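Local coordinates for protein prephenate dehydrogenase (Corynebacterium glutamicum ATCC 13032, PDB 3KTD) that probably oxidises prephenate to 4-hydroxyphenylpyruvate with NAD+ or NADP+ as hydride acceptor, a step on the route to tyrosine, at residues 17-22 / 140-145; 124-129 / 144-149; 180-185 / 336-341. One frame throughout, in Å; residues are numbered along the deposited sequence.

Contact 1: residues 17-22 / 140-145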
# COMPACT_ATOMS: atom_id res chain seq x y z
N GLY A 17 0.08 -1.42 26.46
CA GLY A 17 -0.58 -0.81 25.30
C GLY A 17 -0.96 -1.85 24.26
O GLY A 17 -1.21 -3.01 24.60
N LEU A 18 -1.02 -1.45 22.99
CA LEU A 18 -1.36 -2.37 21.92
C LEU A 18 -0.66 -3.72 22.05
O LEU A 18 -1.32 -4.77 22.06
CB LEU A 18 -1.01 -1.78 20.57
CG LEU A 18 -1.37 -2.67 19.38
CD1 LEU A 18 -2.88 -2.78 19.22
CD2 LEU A 18 -0.72 -2.15 18.11
N ILE A 19 0.66 -3.69 22.14
CA ILE A 19 1.46 -4.93 22.20
C ILE A 19 1.37 -5.60 23.56
O ILE A 19 0.95 -6.75 23.65
CB ILE A 19 2.94 -4.69 21.89
CG1 ILE A 19 3.14 -4.02 20.53
CG2 ILE A 19 3.68 -6.02 21.90
CD1 ILE A 19 2.63 -4.82 19.39
N GLY A 20 1.76 -4.89 24.61
CA GLY A 20 1.79 -5.44 25.96
C GLY A 20 0.43 -5.89 26.47
O GLY A 20 0.30 -6.98 27.03
N GLY A 21 -0.58 -5.06 26.25
CA GLY A 21 -1.93 -5.36 26.68
C GLY A 21 -2.47 -6.59 25.97
O GLY A 21 -3.01 -7.49 26.62
N SER A 22 -2.33 -6.59 24.65
CA SER A 22 -2.72 -7.73 23.81
C SER A 22 -2.03 -9.02 24.24
O SER A 22 -2.60 -10.10 24.12
CB SER A 22 -2.36 -7.46 22.35
OG SER A 22 -3.19 -6.46 21.81
N GLY A 140 -6.08 -12.16 20.15
CA GLY A 140 -5.56 -12.81 18.95
C GLY A 140 -4.80 -11.93 17.97
O GLY A 140 -4.79 -12.22 16.78
N LEU A 141 -4.14 -10.89 18.47
CA LEU A 141 -3.35 -10.01 17.62
C LEU A 141 -2.21 -10.74 16.93
O LEU A 141 -1.89 -10.47 15.77
CB LEU A 141 -2.77 -8.85 18.44
CG LEU A 141 -1.80 -7.90 17.73
CD1 LEU A 141 -2.52 -7.12 16.63
CD2 LEU A 141 -1.15 -6.96 18.72
N PHE A 142 -1.62 -11.69 17.65
CA PHE A 142 -0.42 -12.39 17.21
C PHE A 142 -0.67 -13.69 16.47
O PHE A 142 0.28 -14.31 15.98
CB PHE A 142 0.47 -12.66 18.43
CG PHE A 142 0.77 -11.44 19.23
CD1 PHE A 142 1.69 -10.50 18.76
CD2 PHE A 142 0.14 -11.21 20.44
CE1 PHE A 142 1.97 -9.36 19.50
CE2 PHE A 142 0.41 -10.08 21.18
CZ PHE A 142 1.33 -9.15 20.71
N LYS A 143 -1.93 -14.12 16.38
CA LYS A 143 -2.25 -15.37 15.70
C LYS A 143 -1.76 -15.29 14.26
O LYS A 143 -2.11 -14.36 13.52
CB LYS A 143 -3.76 -15.68 15.76
N ARG A 144 -0.91 -16.24 13.89
CA ARG A 144 -0.33 -16.33 12.54
C ARG A 144 0.51 -15.10 12.16
O ARG A 144 0.79 -14.87 10.98
CB ARG A 144 -1.42 -16.62 11.48
CG ARG A 144 -2.20 -17.95 11.69
N ALA A 145 0.92 -14.31 13.17
CA ALA A 145 1.80 -13.17 12.96
C ALA A 145 3.22 -13.63 13.23
O ALA A 145 3.42 -14.55 14.03
CB ALA A 145 1.44 -12.04 13.90

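Contact 2: residues 124-129 / 144-149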
# COMPACT_ATOMS: atom_id res chain seq x y z
N HIS A 124 10.74 -9.19 18.57
CA HIS A 124 10.01 -8.20 17.80
C HIS A 124 8.80 -8.83 17.14
O HIS A 124 8.97 -9.63 16.23
CB HIS A 124 10.93 -7.59 16.73
CG HIS A 124 10.23 -6.66 15.78
ND1 HIS A 124 10.63 -6.48 14.48
CD2 HIS A 124 9.15 -5.86 15.96
CE1 HIS A 124 9.83 -5.61 13.89
NE2 HIS A 124 8.92 -5.22 14.76
N PRO A 125 7.58 -8.52 17.61
CA PRO A 125 6.37 -8.95 16.91
C PRO A 125 6.07 -8.07 15.71
O PRO A 125 6.23 -6.85 15.79
CB PRO A 125 5.27 -8.78 17.96
CG PRO A 125 5.79 -7.75 18.89
CD PRO A 125 7.27 -7.96 18.94
N MSE A 126 5.63 -8.66 14.60
CA MSE A 126 5.25 -7.86 13.44
C MSE A 126 3.81 -7.36 13.62
O MSE A 126 3.02 -7.36 12.67
CB MSE A 126 5.36 -8.67 12.14
CG MSE A 126 6.70 -9.30 11.87
SE MSE A 126 8.25 -8.14 12.05
CE MSE A 126 7.69 -6.66 10.87
N ALA A 127 3.48 -6.91 14.83
CA ALA A 127 2.15 -6.40 15.14
C ALA A 127 2.00 -4.98 14.60
O ALA A 127 2.81 -4.52 13.77
CB ALA A 127 1.92 -6.42 16.62
N GLY A 128 0.97 -4.28 15.07
CA GLY A 128 0.65 -2.93 14.59
C GLY A 128 1.57 -1.81 15.06
O GLY A 128 2.79 -2.00 15.17
N THR A 129 0.96 -0.66 15.34
CA THR A 129 1.68 0.58 15.68
C THR A 129 1.72 0.88 17.19
O THR A 129 0.72 1.33 17.77
CB THR A 129 1.02 1.78 14.94
OG1 THR A 129 -0.36 1.89 15.33
CG2 THR A 129 1.08 1.58 13.41
N ARG A 144 -0.91 -16.24 13.89
CA ARG A 144 -0.33 -16.33 12.54
C ARG A 144 0.51 -15.10 12.16
O ARG A 144 0.79 -14.87 10.98
CB ARG A 144 -1.42 -16.62 11.48
CG ARG A 144 -2.20 -17.95 11.69
N ALA A 145 0.92 -14.31 13.17
CA ALA A 145 1.80 -13.17 12.96
C ALA A 145 3.22 -13.63 13.23
O ALA A 145 3.42 -14.55 14.03
CB ALA A 145 1.44 -12.04 13.90
N VAL A 146 4.19 -13.00 12.59
CA VAL A 146 5.58 -13.34 12.83
C VAL A 146 6.05 -12.67 14.11
O VAL A 146 5.72 -11.52 14.37
CB VAL A 146 6.52 -12.88 11.70
CG1 VAL A 146 7.99 -13.19 12.07
CG2 VAL A 146 6.13 -13.50 10.36
N TRP A 147 6.80 -13.40 14.92
CA TRP A 147 7.40 -12.87 16.14
C TRP A 147 8.88 -13.23 16.07
O TRP A 147 9.24 -14.40 16.24
CB TRP A 147 6.73 -13.49 17.38
CG TRP A 147 7.07 -12.84 18.70
CD1 TRP A 147 8.31 -12.62 19.21
CD2 TRP A 147 6.14 -12.42 19.72
NE1 TRP A 147 8.22 -12.04 20.45
CE2 TRP A 147 6.90 -11.92 20.79
CE3 TRP A 147 4.75 -12.40 19.82
CZ2 TRP A 147 6.32 -11.39 21.95
CZ3 TRP A 147 4.16 -11.88 20.98
CH2 TRP A 147 4.95 -11.39 22.02
N VAL A 148 9.73 -12.26 15.78
CA VAL A 148 11.16 -12.52 15.74
C VAL A 148 11.70 -12.70 17.17
O VAL A 148 11.33 -11.95 18.08
CB VAL A 148 11.94 -11.39 15.04
CG1 VAL A 148 13.45 -11.65 15.12
CG2 VAL A 148 11.47 -11.24 13.60
N VAL A 149 12.54 -13.71 17.36
CA VAL A 149 13.26 -13.91 18.61
C VAL A 149 14.74 -14.01 18.28
O VAL A 149 15.14 -14.81 17.45
CB VAL A 149 12.81 -15.18 19.34
CG1 VAL A 149 13.72 -15.46 20.52
CG2 VAL A 149 11.37 -15.04 19.79

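Contact 3: residues 180-185 / 336-341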
# COMPACT_ATOMS: atom_id res chain seq x y z
N ALA A 180 1.81 -17.17 17.55
CA ALA A 180 2.77 -16.54 16.65
C ALA A 180 3.63 -17.57 15.94
O ALA A 180 3.68 -18.73 16.31
CB ALA A 180 3.65 -15.55 17.38
N GLU A 181 4.29 -17.11 14.89
CA GLU A 181 5.25 -17.91 14.17
C GLU A 181 6.60 -17.32 14.54
O GLU A 181 6.91 -16.18 14.19
CB GLU A 181 5.00 -17.82 12.66
CG GLU A 181 3.59 -18.28 12.24
CD GLU A 181 3.41 -18.37 10.72
OE1 GLU A 181 4.30 -17.91 9.96
OE2 GLU A 181 2.37 -18.91 10.29
N VAL A 182 7.40 -18.08 15.30
CA VAL A 182 8.68 -17.56 15.78
C VAL A 182 9.74 -17.72 14.72
O VAL A 182 10.04 -18.83 14.32
CB VAL A 182 9.16 -18.25 17.06
CG1 VAL A 182 10.48 -17.64 17.51
CG2 VAL A 182 8.10 -18.15 18.16
N VAL A 183 10.30 -16.61 14.27
CA VAL A 183 11.40 -16.60 13.31
C VAL A 183 12.64 -16.14 14.05
O VAL A 183 12.64 -15.05 14.61
CB VAL A 183 11.15 -15.61 12.16
CG1 VAL A 183 12.35 -15.54 11.24
CG2 VAL A 183 9.93 -16.00 11.40
N PRO A 184 13.69 -16.96 14.07
CA PRO A 184 14.88 -16.52 14.76
C PRO A 184 15.74 -15.64 13.86
O PRO A 184 15.82 -15.90 12.66
CB PRO A 184 15.59 -17.83 15.07
CG PRO A 184 15.25 -18.68 13.91
CD PRO A 184 13.88 -18.28 13.46
N SER A 185 16.37 -14.62 14.44
CA SER A 185 17.28 -13.76 13.68
C SER A 185 18.26 -13.05 14.59
O SER A 185 17.93 -12.68 15.70
CB SER A 185 16.49 -12.71 12.88
OG SER A 185 17.36 -11.79 12.24
N ALA A 336 12.79 -19.11 8.04
CA ALA A 336 11.98 -20.21 8.53
C ALA A 336 11.44 -19.87 9.91
O ALA A 336 12.12 -19.23 10.70
CB ALA A 336 12.79 -21.48 8.60
N ARG A 337 10.20 -20.26 10.17
CA ARG A 337 9.64 -20.17 11.51
C ARG A 337 10.10 -21.43 12.20
O ARG A 337 10.50 -22.38 11.53
CB ARG A 337 8.11 -20.08 11.48
CG ARG A 337 7.39 -21.35 11.04
CD ARG A 337 5.88 -21.16 10.90
NE ARG A 337 5.23 -22.45 10.68
CZ ARG A 337 4.92 -23.33 11.64
NH1 ARG A 337 5.16 -23.06 12.92
NH2 ARG A 337 4.36 -24.49 11.31
N ILE A 338 10.06 -21.46 13.53
CA ILE A 338 10.53 -22.63 14.27
C ILE A 338 9.53 -23.15 15.30
O ILE A 338 8.68 -22.42 15.79
CB ILE A 338 11.87 -22.35 14.99
CG1 ILE A 338 11.69 -21.39 16.17
CG2 ILE A 338 12.90 -21.79 14.01
CD1 ILE A 338 12.97 -21.10 16.91
N GLU A 339 9.66 -24.44 15.61
CA GLU A 339 8.87 -25.11 16.63
C GLU A 339 9.86 -25.93 17.45
O GLU A 339 10.58 -26.76 16.89
CB GLU A 339 7.81 -26.01 15.99
CG GLU A 339 6.55 -25.28 15.45
CD GLU A 339 5.52 -24.90 16.54
OE1 GLU A 339 5.55 -25.48 17.65
OE2 GLU A 339 4.67 -24.01 16.28
N VAL A 340 9.92 -25.70 18.76
CA VAL A 340 10.93 -26.37 19.60
C VAL A 340 10.39 -27.61 20.33
O VAL A 340 9.45 -27.52 21.10
CB VAL A 340 11.56 -25.39 20.61
CG1 VAL A 340 11.97 -24.11 19.89
CG2 VAL A 340 10.60 -25.06 21.73
N PHE A 341 10.99 -28.76 20.05
CA PHE A 341 10.63 -30.01 20.72
C PHE A 341 11.70 -30.42 21.75
O PHE A 341 12.53 -29.61 22.19
CB PHE A 341 10.42 -31.14 19.70
CG PHE A 341 9.19 -30.97 18.82
CD1 PHE A 341 8.22 -30.00 19.10
CD2 PHE A 341 8.96 -31.84 17.76
CE1 PHE A 341 7.08 -29.86 18.29
CE2 PHE A 341 7.82 -31.72 16.96
CZ PHE A 341 6.89 -30.73 17.23
OXT PHE A 341 11.76 -31.57 22.19

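Contact 1: residues 17-22 / 140-145
Leu-141 and Phe-142 rest against the first turn of helix 18-29, where Ser-22 receives them. This helix begins in what is probably the glycine-rich dinucleotide-binding turn of a Rossmann fold: Gly-17, its N-cap residue, and Gly-20 fit the GxGxxG pattern, while Gly-21, with no side chain, lies close to Gly-17 O. The packing is closest around Ser-22. Leu-141 holds CG anti to its backbone N (chi1 174°), which carries CD2 to the serine hydroxyl, 3.7 Å from Ser-22 OG. The same methyl sits over one face of the Phe-142 ring, toward the rim, so leucine and phenylalanine reach the helix as one apolar unit. From the ring, CE2 comes to 4.0 Å from Ser-22 CB, while CZ meets the helix edge-on, 3.8 Å from Ile-19 O and nearly in the ring plane. Ile-19 adds the methyl CG2 of its beta branch, 4.1 Å from Phe-142 CZ, its side chain crossing that of the phenylalanine at about a right angle. Phe-142 is also touched by Pro-125 and Val-178, so its large ring is buried among apolar neighbours.

Contact thins toward Leu-18, whose CG is 4.3 Å from Leu-141 CD2. On the solvent side, the loop leaves the helix through a type II turn from Phe-142 to Ala-145, with exposed Arg-144 at its positive-phi position. A small serine lets Leu-141 and Phe-142 come close to the helix, and its hydroxyl is satisfied locally: Ser-22 OG accepts from the backbone N of Met-138 and donates to Leu-18 O at 2.5 Å, almost straight off the end of that carbonyl.

Contact 2: residues 124-129 / 144-149
His-124 and Val-148 face each other as an antiparallel hydrogen-bonded pair, and every hydrogen bond between the segments is made by backbone atoms. His-124 N gives its hydrogen to Val-148 O at 2.9 Å, and Val-148 N returns one to His-124 O at 2.8 Å, approaching from above the carbonyl plane. Past the proline, Met-126 N reaches Val-146 O at 2.9 Å in a nearly straight bond (170°). Pro-125 lies between them in a non-hydrogen-bonded pair with Trp-147, a place where lacking an N-H costs no bond to this partner strand.

Apolar contacts divide between the two faces. On the Pro-125 and Trp-147 face, Pro-125 CB stands over the indole in a CH-pi contact, 4.3 Å from the centroid of the six-membered ring. On the other face, Met-126, present as selenomethionine, lies side by side with Val-146, CG 3.6 Å from Val-146 CB; the bend at chi2 leads the selenium away from the valine, and the next bend turns only the terminal CE. Leu-222 of the second subunit packs on Met-126 and Val-148, and its Ser-221 on Val-146, an environment that suits aliphatic side chains.

Among side-chain polar groups, His-124 ND1 pairs with His-190 NE2, and Trp-147 NE1 has a weak bond to Ser-123 OG. Strand 146-149 joins, reversed, the six parallel strands of a Rossmann-type nucleotide-binding domain; strand 181-184 continues parallel to it.

Contact 3: residues 180-185 / 336-341
Ala-336 meets strand 181-184 through its carbonyl: Ala-336 O lies 3.4 Å from Pro-184 CD and 3.7 Å from Val-183 CG1, contacts of packing alone. Its small methyl points away, to Ala-331 of helix 324-334.

Arg-337 comes next, lying across Glu-181. With CG set between its backbone N and carbonyl carbon (chi1 70°) and the chain then extended, Arg-337 passes its CD along the glutamate, 3.7 Å from Glu-181 CD. The methylenes touch but the charges do not pair: Glu-181 OE2 is 4.6 Å from Arg-337 NE and well out of the guanidinium plane, so attraction is at most long-range. Glu-181 OE1 instead forms a salt bridge with Arg-312. A long side chain suits this partly exposed place, where its aliphatic part can pack while the charged end reaches onward.

Strand 337-340 runs parallel to strand 314-317, with helix 324-334 connecting them in a beta-alpha-beta arrangement. This C-terminal unit sets its strand across the edge strand of the Rossmann-type sheet at 105°, instead of continuing that sheet.

At Ile-338 one backbone bond joins the strands, Ile-338 N to Val-182 O at 2.7 Å, bent at the hydrogen (141°). Both branches of the isoleucine are used: CG1 packs 4.1 Å from Val-182 CB, and CG2 lies 3.7 Å from Pro-184 CD. Its two branches thus let one residue meet both Val-182 and Pro-184, and Leu-317 and Ala-331 border it further.

Beyond it, the strand diverges from 180-185. Glu-339 turns its carboxylate back within its own strand, OE2 forming a salt bridge 3.5 Å from Arg-337 NH1 at the guanidinium edge.

How the contacts relate
Contact 2 is the most central, buried inside the sheet and built on regular strand hydrogen bonds; contact 1 is only partly buried and relies on side chains, with no hydrogen bond between its segments. Contact 3 is buried too, yet farther from the chain's centre, and mixes one backbone bond with aliphatic packing and the partly exposed Glu-181 and Arg-337, whose methylenes touch while their charges stay apart. Contacts 1 and 2 share Arg-144 and Ala-145, and they meet directly where Ile-19 packs on Ala-127 and Phe-142 on Trp-147. Contact 2 joins strand 146-149 to 120-125, contact 3 the neighbouring strand 181-184 to the separate C-terminal strand, and the second subunit touches both.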